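Local coordinates for COG1633: Uncharacterized conserved protein (PDB 2OH3) that is of unknown function but, as a rubrerythrin-like member of the ferritin clan, binds a zinc ion within a four-helix bundle, at residues Y24-D29 with F43-A47; A101-I106 with H138-D143. All coordinates share one frame; numbering follows the deposited sequence.

Contact 1: Y24-D29 with F43-A47; sequences YVELAD and FRDMA
Met46, a selenomethionine, lays its CB squarely over the middle of the Tyr24 ring, 3.5 Å from the centroid, a CH-pi contact over one face. Its chain is bent at chi2, which curls it along the phenol and puts Met46 CG 3.8 Å from Tyr24 CZ; SE stands oblique to the ring, a Met-aromatic contact. Phe43 comes in at the edge of the same tyrosine, Phe43 CD1 lying 3.6 Å from Tyr24 CD1, with the two ring planes 37° apart. The phenylalanine in turn receives Leu27 CB over one face, 3.5 Å from Phe43 CD2. Small residues let the antiparallel helices approach to 8.2 Å between axes: Ala28 sits beside Phe43, Ala47 beside Tyr24.

Toward the outer side, Arg44 first leads away from the other helix, then bends at chi2 (-77°) and brings its guanidinium flat over Ala28, whose CB is 3.2 Å from Arg44 CZ. There NH1 and NH2 both grip one oxygen of Asp29, with Arg44 NH2 3.0 Å from Asp29 OD1. That oxygen lies in the guanidinium plane, while the carboxylate is turned 60° from it.

The contact pairs helix 6-33 with helix 37-61. Beyond the ring, Tyr24 OH hydrogen-bonds Glu105 on helix 94-118, whose Ala97 packs against Leu27 and Phe43; helix 122-148 meets Tyr24 through Leu142.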
loop_
_atom_site.group_PDB
_atom_site.type_symbol
_atom_site.label_atom_id
_atom_site.label_comp_id
_atom_site.label_asym_id
_atom_site.label_seq_id
_atom_site.Cartn_x
_atom_site.Cartn_y
_atom_site.Cartn_z
ATOM N N TYR A 24 -1.685 8.353 8.617
ATOM C CA TYR A 24 -1.950 9.019 9.905
ATOM C C TYR A 24 -3.400 9.372 10.196
ATOM O O TYR A 24 -3.806 9.235 11.327
ATOM C CB TYR A 24 -1.071 10.238 10.053
ATOM C CG TYR A 24 0.347 9.914 10.486
ATOM C CD1 TYR A 24 0.583 9.297 11.703
ATOM C CD2 TYR A 24 1.435 10.283 9.721
ATOM C CE1 TYR A 24 1.857 8.993 12.124
ATOM C CE2 TYR A 24 2.730 10.046 10.157
ATOM C CZ TYR A 24 2.922 9.353 11.353
ATOM O OH TYR A 24 4.165 9.072 11.839
ATOM N N VAL A 25 -4.181 9.855 9.213
ATOM C CA VAL A 25 -5.597 10.070 9.434
ATOM C C VAL A 25 -6.249 8.775 9.841
ATOM O O VAL A 25 -7.031 8.716 10.785
ATOM C CB VAL A 25 -6.289 10.641 8.205
ATOM C CG1 VAL A 25 -7.795 10.568 8.344
ATOM C CG2 VAL A 25 -5.863 12.105 8.001
ATOM N N GLU A 26 -5.894 7.716 9.134
ATOM C CA GLU A 26 -6.393 6.367 9.374
ATOM C C GLU A 26 -6.065 5.884 10.787
ATOM O O GLU A 26 -6.943 5.414 11.506
ATOM C CB GLU A 26 -5.809 5.481 8.259
ATOM C CG GLU A 26 -6.176 4.094 8.233
ATOM C CD GLU A 26 -5.695 3.437 6.919
ATOM O OE1 GLU A 26 -4.490 3.119 6.825
ATOM O OE2 GLU A 26 -6.516 3.269 5.979
ATOM N N LEU A 27 -4.816 6.051 11.201
ATOM C CA LEU A 27 -4.427 5.699 12.556
ATOM C C LEU A 27 -5.108 6.586 13.616
ATOM O O LEU A 27 -5.518 6.076 14.666
ATOM C CB LEU A 27 -2.889 5.737 12.733
ATOM C CG LEU A 27 -2.000 4.756 11.957
ATOM C CD1 LEU A 27 -0.561 5.170 12.149
ATOM C CD2 LEU A 27 -2.208 3.316 12.391
ATOM N N ALA A 28 -5.239 7.887 13.338
ATOM C CA ALA A 28 -5.951 8.799 14.237
ATOM C C ALA A 28 -7.380 8.296 14.458
ATOM O O ALA A 28 -7.857 8.204 15.573
ATOM C CB ALA A 28 -5.982 10.202 13.640
ATOM N N ASP A 29 -8.039 7.951 13.361
ATOM C CA ASP A 29 -9.417 7.502 13.386
ATOM C C ASP A 29 -9.572 6.278 14.251
ATOM O O ASP A 29 -10.563 6.149 14.985
ATOM C CB ASP A 29 -9.924 7.198 11.969
ATOM C CG ASP A 29 -10.281 8.452 11.190
ATOM O OD1 ASP A 29 -10.299 9.558 11.746
ATOM O OD2 ASP A 29 -10.540 8.347 9.991
ATOM N N PHE A 43 -1.232 11.488 16.174
ATOM C CA PHE A 43 -1.451 11.196 14.750
ATOM C C PHE A 43 -2.194 12.308 13.963
ATOM O O PHE A 43 -1.954 12.488 12.756
ATOM C CB PHE A 43 -2.217 9.885 14.592
ATOM C CG PHE A 43 -1.498 8.669 15.144
ATOM C CD1 PHE A 43 -0.131 8.582 15.122
ATOM C CD2 PHE A 43 -2.221 7.585 15.642
ATOM C CE1 PHE A 43 0.494 7.476 15.610
ATOM C CE2 PHE A 43 -1.574 6.491 16.169
ATOM C CZ PHE A 43 -0.247 6.435 16.141
ATOM N N ARG A 44 -3.063 13.054 14.624
ATOM C CA ARG A 44 -3.620 14.223 13.943
ATOM C C ARG A 44 -2.530 15.257 13.666
ATOM O O ARG A 44 -2.514 15.881 12.604
ATOM C CB ARG A 44 -4.763 14.853 14.716
ATOM C CG ARG A 44 -5.908 13.963 14.897
ATOM C CD ARG A 44 -6.775 13.809 13.667
ATOM N NE ARG A 44 -7.891 12.982 14.090
ATOM C CZ ARG A 44 -8.559 12.118 13.342
ATOM N NH1 ARG A 44 -8.277 11.964 12.036
ATOM N NH2 ARG A 44 -9.527 11.408 13.936
ATOM N N ASP A 45 -1.612 15.422 14.609
ATOM C CA ASP A 45 -0.542 16.405 14.512
ATOM C C ASP A 45 0.336 16.056 13.315
ATOM O O ASP A 45 0.661 16.902 12.465
ATOM C CB ASP A 45 0.239 16.391 15.821
ATOM C CG ASP A 45 1.303 17.483 15.923
ATOM O OD1 ASP A 45 1.056 18.659 15.561
ATOM O OD2 ASP A 45 2.405 17.143 16.419
HETATM N N MSE A 46 0.668 14.784 13.227
HETATM C CA MSE A 46 1.493 14.266 12.145
HETATM C C MSE A 46 0.813 14.407 10.784
HETATM O O MSE A 46 1.479 14.742 9.806
HETATM C CB MSE A 46 1.856 12.799 12.404
HETATM C CG MSE A 46 2.844 12.450 13.579
HETATM SE SE MSE A 46 4.645 13.265 13.358
HETATM C CE MSE A 46 4.981 12.858 11.911
ATOM N N ALA A 47 -0.485 14.127 10.718
ATOM C CA ALA A 47 -1.233 14.224 9.477
ATOM C C ALA A 47 -1.237 15.694 9.044
ATOM O O ALA A 47 -1.216 15.995 7.860
ATOM C CB ALA A 47 -2.664 13.741 9.655
#

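Contact 2: A101-I106 with H138-D143; sequences ARDNEI and HVVALD. With ZN (zinc ion), chain B.
Segments 101-106 and 138-143, on helices 94-118 and 122-148, run antiparallel at 162°, their axes 9.4 Å apart at closest approach, with Arg102 and Val139 nearest in register. They belong to one helix pair of the ferritin-like four-helix bundle, and Glu105 and His138 reach from them to a shared zinc ion. Glu105 bends at chi2 (-74°), which carries its carboxylate over to the metal, where OE1 binds zinc at 2.0 Å. His138 binds through ND1 at 2.1 Å from zinc. Glu105 OE1 lies at the edge of the imidazole, near its plane, and the carboxylate is turned 76° from the ring; the metal, not a hydrogen bond, brings the two together. Glu135 is a further ligand, and second-shell hydrogen bonds position both groups, from Tyr24 to Glu105 and between Glu134 and His138 NE2.

Beside the site the packing is apolar. Leu142 sends CD1 between the backbone of Arg102 and the chain of Glu105, 3.7 Å from Glu105 CG. Val139 turns CG2 to Ile106; the two side chains cross at about a right angle, Ile106 CG1 3.7 Å from Val139 CG2.

At the more solvent-accessible border, Arg102 stretches out from CG to NE and runs past Val139 CG1 to Asp143 on the facing helix, forming a salt bridge. The arginine's guanidinium and the aspartate's carboxylate are tilted against each other, and Ile106 CD1 lies over one guanidinium face. An alanine here would be likely to leave the Asp143 carboxylate without its cationic mate and take away the cover beside Val139. The bridge itself is short, with Arg102 NE 2.6 Å from Asp143 OD1.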
loop_
_atom_site.group_PDB
_atom_site.type_symbol
_atom_site.label_atom_id
_atom_site.label_comp_id
_atom_site.label_asym_id
_atom_site.label_seq_id
_atom_site.Cartn_x
_atom_site.Cartn_y
_atom_site.Cartn_z
ATOM N N ALA A 101 3.849 3.344 12.883
ATOM C CA ALA A 101 4.093 4.709 12.374
ATOM C C ALA A 101 5.576 5.015 12.403
ATOM O O ALA A 101 6.158 5.482 11.435
ATOM C CB ALA A 101 3.329 5.755 13.218
ATOM N N ARG A 102 6.214 4.697 13.518
ATOM C CA ARG A 102 7.649 4.869 13.630
ATOM C C ARG A 102 8.483 4.156 12.548
ATOM O O ARG A 102 9.434 4.739 12.044
ATOM C CB ARG A 102 8.106 4.408 14.995
ATOM C CG ARG A 102 9.566 4.677 15.245
ATOM C CD ARG A 102 9.951 4.019 16.546
ATOM N NE ARG A 102 11.389 4.051 16.707
ATOM C CZ ARG A 102 12.192 2.994 16.584
ATOM N NH1 ARG A 102 11.698 1.794 16.290
ATOM N NH2 ARG A 102 13.505 3.162 16.743
ATOM N N ASP A 103 8.202 2.873 12.304
ATOM C CA ASP A 103 8.827 2.126 11.205
ATOM C C ASP A 103 8.840 2.854 9.871
ATOM O O ASP A 103 9.855 2.939 9.184
ATOM C CB ASP A 103 8.101 0.806 10.992
ATOM C CG ASP A 103 8.527 -0.246 11.962
ATOM O OD1 ASP A 103 9.476 0.016 12.757
ATOM O OD2 ASP A 103 7.852 -1.308 11.977
ATOM N N ASN A 104 7.702 3.415 9.527
ATOM C CA ASN A 104 7.571 4.129 8.283
ATOM C C ASN A 104 8.141 5.538 8.268
ATOM O O ASN A 104 8.595 5.995 7.239
ATOM C CB ASN A 104 6.126 4.031 7.855
ATOM C CG ASN A 104 5.771 2.635 7.508
ATOM O OD1 ASN A 104 6.214 2.149 6.482
ATOM N ND2 ASN A 104 5.027 1.933 8.394
ATOM N N GLU A 105 8.153 6.221 9.412
ATOM C CA GLU A 105 8.886 7.468 9.564
ATOM C C GLU A 105 10.347 7.237 9.271
ATOM O O GLU A 105 10.961 8.039 8.601
ATOM C CB GLU A 105 8.781 7.992 11.008
ATOM C CG GLU A 105 7.457 8.602 11.386
ATOM C CD GLU A 105 7.261 9.959 10.787
ATOM O OE1 GLU A 105 8.267 10.592 10.447
ATOM O OE2 GLU A 105 6.108 10.406 10.661
ATOM N N ILE A 106 10.894 6.156 9.841
ATOM C CA ILE A 106 12.284 5.762 9.631
ATOM C C ILE A 106 12.607 5.443 8.161
ATOM O O ILE A 106 13.656 5.856 7.650
ATOM C CB ILE A 106 12.675 4.543 10.485
ATOM C CG1 ILE A 106 12.709 4.907 11.971
ATOM C CG2 ILE A 106 14.076 4.057 10.095
ATOM C CD1 ILE A 106 12.981 3.708 12.926
ATOM N N HIS A 138 10.931 13.345 14.217
ATOM C CA HIS A 138 9.656 12.606 14.383
ATOM C C HIS A 138 9.863 11.246 15.000
ATOM O O HIS A 138 9.079 10.811 15.846
ATOM C CB HIS A 138 8.953 12.435 13.066
ATOM C CG HIS A 138 8.565 13.728 12.438
ATOM N ND1 HIS A 138 8.041 13.814 11.166
ATOM C CD2 HIS A 138 8.626 14.997 12.907
ATOM C CE1 HIS A 138 7.808 15.081 10.874
ATOM N NE2 HIS A 138 8.134 15.819 11.916
ATOM N N VAL A 139 10.941 10.589 14.593
ATOM C CA VAL A 139 11.274 9.283 15.124
ATOM C C VAL A 139 11.542 9.430 16.604
ATOM O O VAL A 139 10.986 8.688 17.400
ATOM C CB VAL A 139 12.486 8.672 14.389
ATOM C CG1 VAL A 139 12.905 7.370 15.020
ATOM C CG2 VAL A 139 12.129 8.453 12.920
ATOM N N VAL A 140 12.361 10.406 16.978
ATOM C CA VAL A 140 12.679 10.636 18.382
ATOM C C VAL A 140 11.413 10.907 19.207
ATOM O O VAL A 140 11.267 10.374 20.288
ATOM C CB VAL A 140 13.673 11.805 18.534
ATOM C CG1 VAL A 140 13.805 12.234 19.999
ATOM C CG2 VAL A 140 15.049 11.406 17.953
ATOM N N ALA A 141 10.504 11.740 18.688
ATOM C CA ALA A 141 9.231 12.015 19.358
ATOM C C ALA A 141 8.367 10.754 19.561
ATOM O O ALA A 141 7.808 10.528 20.639
ATOM C CB ALA A 141 8.464 13.060 18.583
ATOM N N LEU A 142 8.251 9.928 18.526
ATOM C CA LEU A 142 7.530 8.648 18.625
ATOM C C LEU A 142 8.196 7.678 19.613
ATOM O O LEU A 142 7.497 6.968 20.324
ATOM C CB LEU A 142 7.357 7.993 17.250
ATOM C CG LEU A 142 6.425 8.725 16.265
ATOM C CD1 LEU A 142 6.570 8.198 14.911
ATOM C CD2 LEU A 142 4.965 8.648 16.682
ATOM N N ASP A 143 9.528 7.666 19.670
ATOM C CA ASP A 143 10.276 6.893 20.696
ATOM C C ASP A 143 9.897 7.274 22.122
ATOM O O ASP A 143 9.784 6.413 22.981
ATOM C CB ASP A 143 11.786 7.092 20.562
ATOM C CG ASP A 143 12.406 6.334 19.392
ATOM O OD1 ASP A 143 11.793 5.382 18.891
ATOM O OD2 ASP A 143 13.547 6.679 18.997
HETATM ZN ZN ZN B . 7.790 12.376 9.709
#

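The two contacts come in series along the chain: contact 1 pairs helices 6-33 and 37-61 before contact 2 pairs helices 94-118 and 122-148. Together they take in all four long helices of the bundle, with their centres about 13 Å apart. They meet directly beside the metal, where Tyr24 OH of contact 1 is hydrogen-bonded to Glu105 OE2 of contact 2 at 2.6 Å. The protein ligands of the zinc, Glu105 and His138 of contact 2 together with Glu135, all come from helices 94-118 and 122-148, and contact 1 adds Tyr24 in the second shell from the other helix pair.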